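Delta-1-pyrroline-5-carboxylate dehydrogenase, mitochondrial (Mus musculus, PDB 4E3X) catalyses the NAD(+)-dependent oxidation of L-glutamate gamma-semialdehyde to L-glutamate, the second step of mitochondrial proline degradation. Local coordinates at residues B[498-506]-B[517-525]; B[339-350]-B[506-514]. All blocks are in the same frame, centred on the assembly; numbering follows the deposited sequence.

Contact 1: residues B[498-506]-B[517-525]; sequences RNAAGNFYI and QQPFGGARA. With PRO (proline), chain K.
Beside the proline-binding pocket of this aldehyde dehydrogenase, the start of strand 503-506 is tied to the loop that brings F520 to the ligand, and the side chain of N503 makes the tie. Its amide bonds through both ends to the loop backbone. OD1 of N503 accepts from N of G521 at 2.9 Å, with the donor nearly in line with the C=O at 158°. ND2 of N503 gives a more bent bond to O of P519, 3.1 Å away, which it meets from above the carbonyl plane. With CG anti to the carbonyl carbon (chi1 -79°), the amide reaches across to the loop, crossing the side chain of F520 at about a right angle, and OD1 of N503 comes to 3.6 Å from CD2 of F520. A leucine at N503 would probably leave N of G521 without its acceptor and O of P519 with K531 but not the asparagine, and let the loop carrying F520 shift. K531 bonds to O of G502 and O of G521 as well as to O of P519. Next to the asparagine, the CA atoms of the two backbones come nearest at G502 and G522, 4.0 Å apart; a CB on G502 would clash with both G521 and G522. CA of G502 also makes a CH...O contact of 3.3 Å to O of G521. Farther along, the guanidinium of R524 forms salt bridges to D471 and to E201 of the second subunit. The ring of F520 turns one face to the bound proline, whose CD sits 3.5 Å from CD1 of F520, while O of N499 stands over the centre of the R524 guanidinium, 3.1 Å from its CZ.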
loop_
_atom_site.group_PDB
_atom_site.type_symbol
_atom_site.label_atom_id
_atom_site.label_comp_id
_atom_site.label_asym_id
_atom_site.label_seq_id
_atom_site.Cartn_x
_atom_site.Cartn_y
_atom_site.Cartn_z
ATOM N N ARG B 498 19.125 -8.585 7.823
ATOM C CA ARG B 498 18.041 -8.539 6.842
ATOM C C ARG B 498 17.012 -7.439 7.098
ATOM O O ARG B 498 16.549 -6.789 6.154
ATOM C CB ARG B 498 17.341 -9.895 6.811
ATOM C CG ARG B 498 16.228 -10.037 5.788
ATOM C CD ARG B 498 15.795 -11.503 5.767
ATOM N NE ARG B 498 14.716 -11.811 4.832
ATOM C CZ ARG B 498 14.908 -12.213 3.579
ATOM N NH1 ARG B 498 13.871 -12.487 2.803
ATOM N NH2 ARG B 498 16.138 -12.320 3.092
ATOM N N ASN B 499 16.632 -7.251 8.362
ATOM C CA ASN B 499 15.660 -6.217 8.715
ATOM C C ASN B 499 16.241 -4.996 9.419
ATOM O O ASN B 499 15.503 -4.122 9.888
ATOM C CB ASN B 499 14.476 -6.807 9.478
ATOM C CG ASN B 499 13.422 -7.340 8.543
ATOM O OD1 ASN B 499 13.187 -8.541 8.474
ATOM N ND2 ASN B 499 12.804 -6.445 7.784
ATOM N N ALA B 500 17.569 -4.925 9.475
ATOM C CA ALA B 500 18.238 -3.764 10.051
ATOM C C ALA B 500 18.405 -2.617 9.056
ATOM O O ALA B 500 18.672 -1.484 9.464
ATOM C CB ALA B 500 19.589 -4.163 10.633
ATOM N N ALA B 501 18.254 -2.908 7.763
ATOM C CA ALA B 501 18.433 -1.898 6.720
ATOM C C ALA B 501 17.613 -2.250 5.486
ATOM O O ALA B 501 17.725 -3.354 4.961
ATOM C CB ALA B 501 19.907 -1.773 6.347
ATOM N N GLY B 502 16.790 -1.308 5.030
ATOM C CA GLY B 502 16.056 -1.459 3.784
ATOM C C GLY B 502 16.925 -1.155 2.575
ATOM O O GLY B 502 16.620 -1.583 1.463
ATOM N N ASN B 503 17.981 -0.377 2.798
ATOM C CA ASN B 503 19.029 -0.173 1.806
ATOM C C ASN B 503 20.326 -0.647 2.429
ATOM O O ASN B 503 20.860 -0.020 3.351
ATOM C CB ASN B 503 19.125 1.293 1.392
ATOM C CG ASN B 503 18.062 1.668 0.405
ATOM O OD1 ASN B 503 16.913 1.874 0.776
ATOM N ND2 ASN B 503 18.432 1.747 -0.864
ATOM N N PHE B 504 20.793 -1.796 1.951
ATOM C CA PHE B 504 21.916 -2.500 2.551
ATOM C C PHE B 504 23.063 -2.530 1.559
ATOM O O PHE B 504 22.868 -2.796 0.375
ATOM C CB PHE B 504 21.469 -3.917 2.928
ATOM C CG PHE B 504 22.503 -4.722 3.660
ATOM C CD1 PHE B 504 22.937 -4.355 4.926
ATOM C CD2 PHE B 504 23.007 -5.878 3.098
ATOM C CE1 PHE B 504 23.884 -5.118 5.605
ATOM C CE2 PHE B 504 23.950 -6.643 3.774
ATOM C CZ PHE B 504 24.391 -6.262 5.022
ATOM N N TYR B 505 24.258 -2.243 2.052
ATOM C CA TYR B 505 25.406 -2.038 1.191
ATOM C C TYR B 505 26.538 -2.968 1.574
ATOM O O TYR B 505 26.864 -3.116 2.749
ATOM C CB TYR B 505 25.867 -0.582 1.297
ATOM C CG TYR B 505 24.827 0.384 0.776
ATOM C CD1 TYR B 505 23.885 0.960 1.627
ATOM C CD2 TYR B 505 24.773 0.708 -0.579
ATOM C CE1 TYR B 505 22.925 1.852 1.136
ATOM C CE2 TYR B 505 23.828 1.589 -1.073
ATOM C CZ TYR B 505 22.898 2.151 -0.221
ATOM O OH TYR B 505 21.963 3.026 -0.747
ATOM N N ILE B 506 27.127 -3.617 0.578
ATOM C CA ILE B 506 28.295 -4.447 0.813
ATOM C C ILE B 506 29.491 -3.772 0.163
ATOM O O ILE B 506 29.536 -3.577 -1.059
ATOM C CB ILE B 506 28.093 -5.868 0.280
ATOM C CG1 ILE B 506 26.894 -6.507 0.980
ATOM C CG2 ILE B 506 29.347 -6.704 0.489
ATOM C CD1 ILE B 506 26.445 -7.780 0.354
ATOM N N GLN B 517 18.203 2.190 -9.354
ATOM C CA GLN B 517 19.330 1.316 -9.021
ATOM C C GLN B 517 19.217 0.817 -7.581
ATOM O O GLN B 517 19.302 -0.389 -7.323
ATOM C CB GLN B 517 20.658 2.038 -9.254
ATOM C CG GLN B 517 20.875 2.370 -10.724
ATOM C CD GLN B 517 22.194 3.047 -11.000
ATOM O OE1 GLN B 517 23.159 2.887 -10.252
ATOM N NE2 GLN B 517 22.240 3.824 -12.076
ATOM N N GLN B 518 19.026 1.748 -6.647
ATOM C CA GLN B 518 18.726 1.405 -5.260
ATOM C C GLN B 518 17.476 2.141 -4.788
ATOM O O GLN B 518 17.576 3.194 -4.150
ATOM C CB GLN B 518 19.898 1.747 -4.334
ATOM C CG GLN B 518 21.202 1.083 -4.706
ATOM C CD GLN B 518 22.035 1.926 -5.637
ATOM O OE1 GLN B 518 21.935 3.154 -5.646
ATOM N NE2 GLN B 518 22.871 1.270 -6.424
ATOM N N PRO B 519 16.292 1.593 -5.111
ATOM C CA PRO B 519 15.047 2.147 -4.568
ATOM C C PRO B 519 15.192 2.329 -3.059
ATOM O O PRO B 519 15.755 1.457 -2.376
ATOM C CB PRO B 519 14.020 1.068 -4.912
ATOM C CG PRO B 519 14.558 0.483 -6.188
ATOM C CD PRO B 519 16.042 0.419 -5.968
ATOM N N PHE B 520 14.711 3.451 -2.537
ATOM C CA PHE B 520 15.112 3.865 -1.200
ATOM C C PHE B 520 14.007 3.738 -0.169
ATOM O O PHE B 520 12.864 4.133 -0.408
ATOM C CB PHE B 520 15.595 5.315 -1.230
ATOM C CG PHE B 520 16.155 5.785 0.085
ATOM C CD1 PHE B 520 15.392 6.554 0.949
ATOM C CD2 PHE B 520 17.437 5.420 0.469
ATOM C CE1 PHE B 520 15.912 6.975 2.162
ATOM C CE2 PHE B 520 17.958 5.835 1.682
ATOM C CZ PHE B 520 17.188 6.611 2.535
ATOM N N GLY B 521 14.361 3.220 0.999
ATOM C CA GLY B 521 13.423 3.205 2.105
ATOM C C GLY B 521 13.650 2.023 3.016
ATOM O O GLY B 521 14.323 1.062 2.641
ATOM N N GLY B 522 13.100 2.097 4.220
ATOM C CA GLY B 522 13.199 1.005 5.161
ATOM C C GLY B 522 12.048 1.002 6.142
ATOM O O GLY B 522 11.274 1.964 6.212
ATOM N N ALA B 523 11.949 -0.081 6.911
ATOM C CA ALA B 523 10.836 -0.270 7.830
ATOM C C ALA B 523 11.271 0.006 9.274
ATOM O O ALA B 523 12.056 0.929 9.517
ATOM C CB ALA B 523 10.217 -1.659 7.664
ATOM N N ARG B 524 10.773 -0.783 10.223
ATOM C CA ARG B 524 10.894 -0.427 11.637
ATOM C C ARG B 524 10.404 1.015 11.815
ATOM O O ARG B 524 9.373 1.369 11.242
ATOM C CB ARG B 524 12.297 -0.709 12.189
ATOM C CG ARG B 524 12.587 -2.217 12.135
ATOM C CD ARG B 524 13.949 -2.598 12.668
ATOM N NE ARG B 524 14.085 -4.054 12.671
ATOM C CZ ARG B 524 15.220 -4.697 12.913
ATOM N NH1 ARG B 524 15.251 -6.022 12.882
ATOM N NH2 ARG B 524 16.327 -4.014 13.186
ATOM N N ALA B 525 11.102 1.847 12.584
ATOM C CA ALA B 525 10.627 3.220 12.779
ATOM C C ALA B 525 10.894 4.131 11.574
ATOM O O ALA B 525 10.465 5.282 11.566
ATOM C CB ALA B 525 11.221 3.834 14.054
HETATM N N PRO K . 18.246 9.009 -0.916
HETATM C CA PRO K . 19.305 9.671 -0.153
HETATM C C PRO K . 20.495 8.755 0.112
HETATM O O PRO K . 20.449 7.541 -0.115
HETATM C CB PRO K . 18.603 10.028 1.156
HETATM C CG PRO K . 17.208 10.324 0.727
HETATM C CD PRO K . 16.907 9.372 -0.416
HETATM O OXT PRO K . 21.543 9.225 0.560
#

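Contact 2: residues B[339-350]-B[506-514]; sequences SAFEYGGQKCSA and INDKSTGSV. With PRO (proline), chain K.
The carboxylate end of the proline pocket is built where the catalytic-cysteine loop, with nucleophile C348, meets the loop 506-514, which holds the substrate-binding residue S513. OG of S349 gives a 2.6 Å hydrogen bond to OXT of the proline, and N of G512 reaches the same oxygen almost straight, at 175°. The other carboxylate oxygen, O of the proline, accepts from both N and OG of S513. T511 presses its CG2, anti to the carbonyl carbon, into the 339-350 segment, 3.3 Å from OG of S349 and 3.4 Å from OG of S339, and against the CD of K347. Beside it runs a chain of hydroxyls, in which OG of S339 donates to OG of S510 (2.7 Å) and OG of S510 in turn donates to O of S349, at 2.9 Å. The amine of K347, also bonded to Q157, holds a water shared with OE1 of E342 and OG1 of T511; OE2 of E342 is hydrogen-bonded to OH of Y559 of the second subunit. The charge of K347 is likely to favour the negative carboxylate, while NZ of K509 bonds to OG1 of T511. S339 lies in the last turn of helix 329-341, and its side chain and that of K509 both rest on H321 of strand 319-323, while the loop 506-514 leads on from strand 503-506.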
loop_
_atom_site.group_PDB
_atom_site.type_symbol
_atom_site.label_atom_id
_atom_site.label_comp_id
_atom_site.label_asym_id
_atom_site.label_seq_id
_atom_site.Cartn_x
_atom_site.Cartn_y
_atom_site.Cartn_z
ATOM N N SER B 339 29.987 9.122 4.206
ATOM C CA SER B 339 28.642 8.851 4.685
ATOM C C SER B 339 28.311 9.658 5.936
ATOM O O SER B 339 27.195 10.162 6.085
ATOM C CB SER B 339 28.446 7.363 4.941
ATOM O OG SER B 339 27.137 7.142 5.432
ATOM N N ALA B 340 29.277 9.790 6.839
ATOM C CA ALA B 340 29.015 10.488 8.090
ATOM C C ALA B 340 28.958 12.003 7.952
ATOM O O ALA B 340 28.211 12.663 8.681
ATOM C CB ALA B 340 30.051 10.112 9.136
ATOM N N PHE B 341 29.756 12.559 7.046
ATOM C CA PHE B 341 29.986 14.001 7.059
ATOM C C PHE B 341 29.536 14.790 5.827
ATOM O O PHE B 341 29.416 16.008 5.907
ATOM C CB PHE B 341 31.471 14.288 7.331
ATOM C CG PHE B 341 31.974 13.735 8.639
ATOM C CD1 PHE B 341 31.201 13.820 9.787
ATOM C CD2 PHE B 341 33.218 13.130 8.720
ATOM C CE1 PHE B 341 31.655 13.309 10.995
ATOM C CE2 PHE B 341 33.684 12.621 9.924
ATOM C CZ PHE B 341 32.900 12.716 11.060
ATOM N N GLU B 342 29.287 14.128 4.699
ATOM C CA GLU B 342 28.767 14.857 3.541
ATOM C C GLU B 342 27.442 15.515 3.903
ATOM O O GLU B 342 26.634 14.940 4.639
ATOM C CB GLU B 342 28.616 13.948 2.321
ATOM C CG GLU B 342 29.947 13.626 1.660
ATOM C CD GLU B 342 29.813 12.719 0.455
ATOM O OE1 GLU B 342 28.994 11.777 0.488
ATOM O OE2 GLU B 342 30.532 12.960 -0.536
ATOM N N TYR B 343 27.242 16.731 3.398
ATOM C CA TYR B 343 26.103 17.570 3.773
ATOM C C TYR B 343 25.942 17.642 5.301
ATOM O O TYR B 343 24.833 17.709 5.836
ATOM C CB TYR B 343 24.804 17.157 3.045
ATOM C CG TYR B 343 23.688 18.173 3.220
ATOM C CD1 TYR B 343 23.939 19.538 3.079
ATOM C CD2 TYR B 343 22.391 17.775 3.528
ATOM C CE1 TYR B 343 22.939 20.478 3.255
ATOM C CE2 TYR B 343 21.383 18.713 3.703
ATOM C CZ TYR B 343 21.665 20.058 3.555
ATOM O OH TYR B 343 20.674 20.999 3.737
ATOM N N GLY B 344 27.075 17.635 6.003
ATOM C CA GLY B 344 27.070 17.721 7.451
ATOM C C GLY B 344 26.306 16.612 8.155
ATOM O O GLY B 344 25.775 16.830 9.246
ATOM N N GLY B 345 26.230 15.440 7.527
ATOM C CA GLY B 345 25.504 14.315 8.098
ATOM C C GLY B 345 23.993 14.499 8.120
ATOM O O GLY B 345 23.285 13.740 8.786
ATOM N N GLN B 346 23.496 15.501 7.398
ATOM C CA GLN B 346 22.065 15.801 7.393
ATOM C C GLN B 346 21.309 14.968 6.368
ATOM O O GLN B 346 20.595 15.498 5.507
ATOM C CB GLN B 346 21.851 17.287 7.137
ATOM C CG GLN B 346 22.569 18.163 8.146
ATOM C CD GLN B 346 22.388 19.628 7.830
ATOM O OE1 GLN B 346 21.674 20.342 8.538
ATOM N NE2 GLN B 346 23.013 20.083 6.745
ATOM N N LYS B 347 21.473 13.653 6.461
ATOM C CA LYS B 347 20.794 12.741 5.553
ATOM C C LYS B 347 20.159 11.632 6.360
ATOM O O LYS B 347 20.748 11.140 7.320
ATOM C CB LYS B 347 21.775 12.123 4.559
ATOM C CG LYS B 347 22.529 13.111 3.682
ATOM C CD LYS B 347 23.317 12.371 2.612
ATOM C CE LYS B 347 24.047 13.336 1.694
ATOM N NZ LYS B 347 24.763 12.630 0.600
ATOM N N CYS B 348 18.964 11.221 5.962
ATOM C CA CYS B 348 18.289 10.102 6.607
ATOM C C CYS B 348 19.093 8.822 6.475
ATOM O O CYS B 348 18.872 7.878 7.220
ATOM C CB CYS B 348 16.912 9.879 5.990
ATOM S SG CYS B 348 15.803 11.260 6.197
ATOM N N SER B 349 20.029 8.808 5.518
ATOM C CA SER B 349 20.865 7.647 5.211
ATOM C C SER B 349 22.277 7.716 5.802
ATOM O O SER B 349 23.038 6.763 5.665
ATOM C CB SER B 349 21.014 7.513 3.695
ATOM O OG SER B 349 21.548 8.712 3.152
ATOM N N ALA B 350 22.639 8.833 6.431
ATOM C CA ALA B 350 24.018 9.043 6.899
ATOM C C ALA B 350 24.459 8.031 7.948
ATOM O O ALA B 350 23.693 7.692 8.849
ATOM C CB ALA B 350 24.177 10.449 7.450
ATOM N N ILE B 506 27.127 -3.617 0.578
ATOM C CA ILE B 506 28.295 -4.447 0.813
ATOM C C ILE B 506 29.491 -3.772 0.163
ATOM O O ILE B 506 29.536 -3.577 -1.059
ATOM C CB ILE B 506 28.093 -5.868 0.280
ATOM C CG1 ILE B 506 26.894 -6.507 0.980
ATOM C CG2 ILE B 506 29.347 -6.704 0.489
ATOM C CD1 ILE B 506 26.445 -7.780 0.354
ATOM N N ASN B 507 30.436 -3.368 1.005
ATOM C CA ASN B 507 31.637 -2.680 0.548
ATOM C C ASN B 507 31.349 -1.372 -0.184
ATOM O O ASN B 507 32.041 -0.998 -1.127
ATOM C CB ASN B 507 32.517 -3.638 -0.257
ATOM C CG ASN B 507 33.021 -4.778 0.600
ATOM O OD1 ASN B 507 33.343 -4.573 1.773
ATOM N ND2 ASN B 507 33.082 -5.981 0.037
ATOM N N ASP B 508 30.324 -0.669 0.283
ATOM C CA ASP B 508 30.071 0.693 -0.169
ATOM C C ASP B 508 29.449 1.483 0.978
ATOM O O ASP B 508 29.013 0.897 1.980
ATOM C CB ASP B 508 29.162 0.716 -1.405
ATOM C CG ASP B 508 29.473 1.882 -2.335
ATOM O OD1 ASP B 508 29.945 2.931 -1.841
ATOM O OD2 ASP B 508 29.243 1.749 -3.558
ATOM N N LYS B 509 29.419 2.808 0.837
ATOM C CA LYS B 509 28.876 3.662 1.887
ATOM C C LYS B 509 27.345 3.629 1.941
ATOM O O LYS B 509 26.675 3.258 0.965
ATOM C CB LYS B 509 29.359 5.107 1.732
ATOM C CG LYS B 509 28.937 5.798 0.440
ATOM C CD LYS B 509 29.404 7.258 0.450
ATOM C CE LYS B 509 29.035 8.000 -0.822
ATOM N NZ LYS B 509 27.569 7.978 -1.079
ATOM N N SER B 510 26.793 4.042 3.079
ATOM C CA SER B 510 25.360 3.889 3.337
ATOM C C SER B 510 24.498 4.982 2.723
ATOM O O SER B 510 23.276 4.892 2.804
ATOM C CB SER B 510 25.090 3.800 4.840
ATOM O OG SER B 510 25.392 5.032 5.475
ATOM N N THR B 511 25.124 5.999 2.134
ATOM C CA THR B 511 24.391 7.094 1.495
ATOM C C THR B 511 24.465 6.985 -0.019
ATOM O O THR B 511 25.227 6.185 -0.554
ATOM C CB THR B 511 24.984 8.455 1.871
ATOM O OG1 THR B 511 26.361 8.496 1.478
ATOM C CG2 THR B 511 24.870 8.704 3.360
ATOM N N GLY B 512 23.677 7.802 -0.709
ATOM C CA GLY B 512 23.812 7.962 -2.145
ATOM C C GLY B 512 23.046 6.977 -3.001
ATOM O O GLY B 512 23.521 6.589 -4.069
ATOM N N SER B 513 21.864 6.574 -2.554
ATOM C CA SER B 513 21.024 5.734 -3.396
ATOM C C SER B 513 20.719 6.450 -4.709
ATOM O O SER B 513 20.576 7.675 -4.758
ATOM C CB SER B 513 19.722 5.365 -2.689
ATOM O OG SER B 513 18.922 6.517 -2.468
ATOM N N VAL B 514 20.639 5.669 -5.775
ATOM C CA VAL B 514 20.376 6.199 -7.097
ATOM C C VAL B 514 19.062 5.631 -7.626
ATOM O O VAL B 514 18.815 4.425 -7.564
ATOM C CB VAL B 514 21.543 5.874 -8.044
ATOM C CG1 VAL B 514 21.195 6.249 -9.479
ATOM C CG2 VAL B 514 22.804 6.604 -7.590
HETATM N N PRO K . 18.246 9.009 -0.916
HETATM C CA PRO K . 19.305 9.671 -0.153
HETATM C C PRO K . 20.495 8.755 0.112
HETATM O O PRO K . 20.449 7.541 -0.115
HETATM C CB PRO K . 18.603 10.028 1.156
HETATM C CG PRO K . 17.208 10.324 0.727
HETATM C CD PRO K . 16.907 9.372 -0.416
HETATM O OXT PRO K . 21.543 9.225 0.560
HETATM O O HOH W 1 26.863 11.089 1.878
HETATM O O HOH W 2 22.675 10.988 -0.566
#

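In the fold
Contacts 1 and 2, centred 13 Å apart, both touch the same bound proline: contact 2 grips its carboxylate, and contact 1 lays the F520 ring against its pyrrolidine ring. Their segments alternate along the chain and share I506, so the loop 506-514 runs straight out of strand 503-506 and on toward F520. The two meet at S513, whose OG lies 3.5 Å from CD2 of F520, and at Y505, whose CE1 lies 3.5 Å from O of S510. The side chain of F520 in contact 1 comes within about 5 Å of that of the nucleophile C348 of segment 339-350. Strand 503-506 pairs in parallel with a strand of the second subunit, so the sheet runs on across the interface.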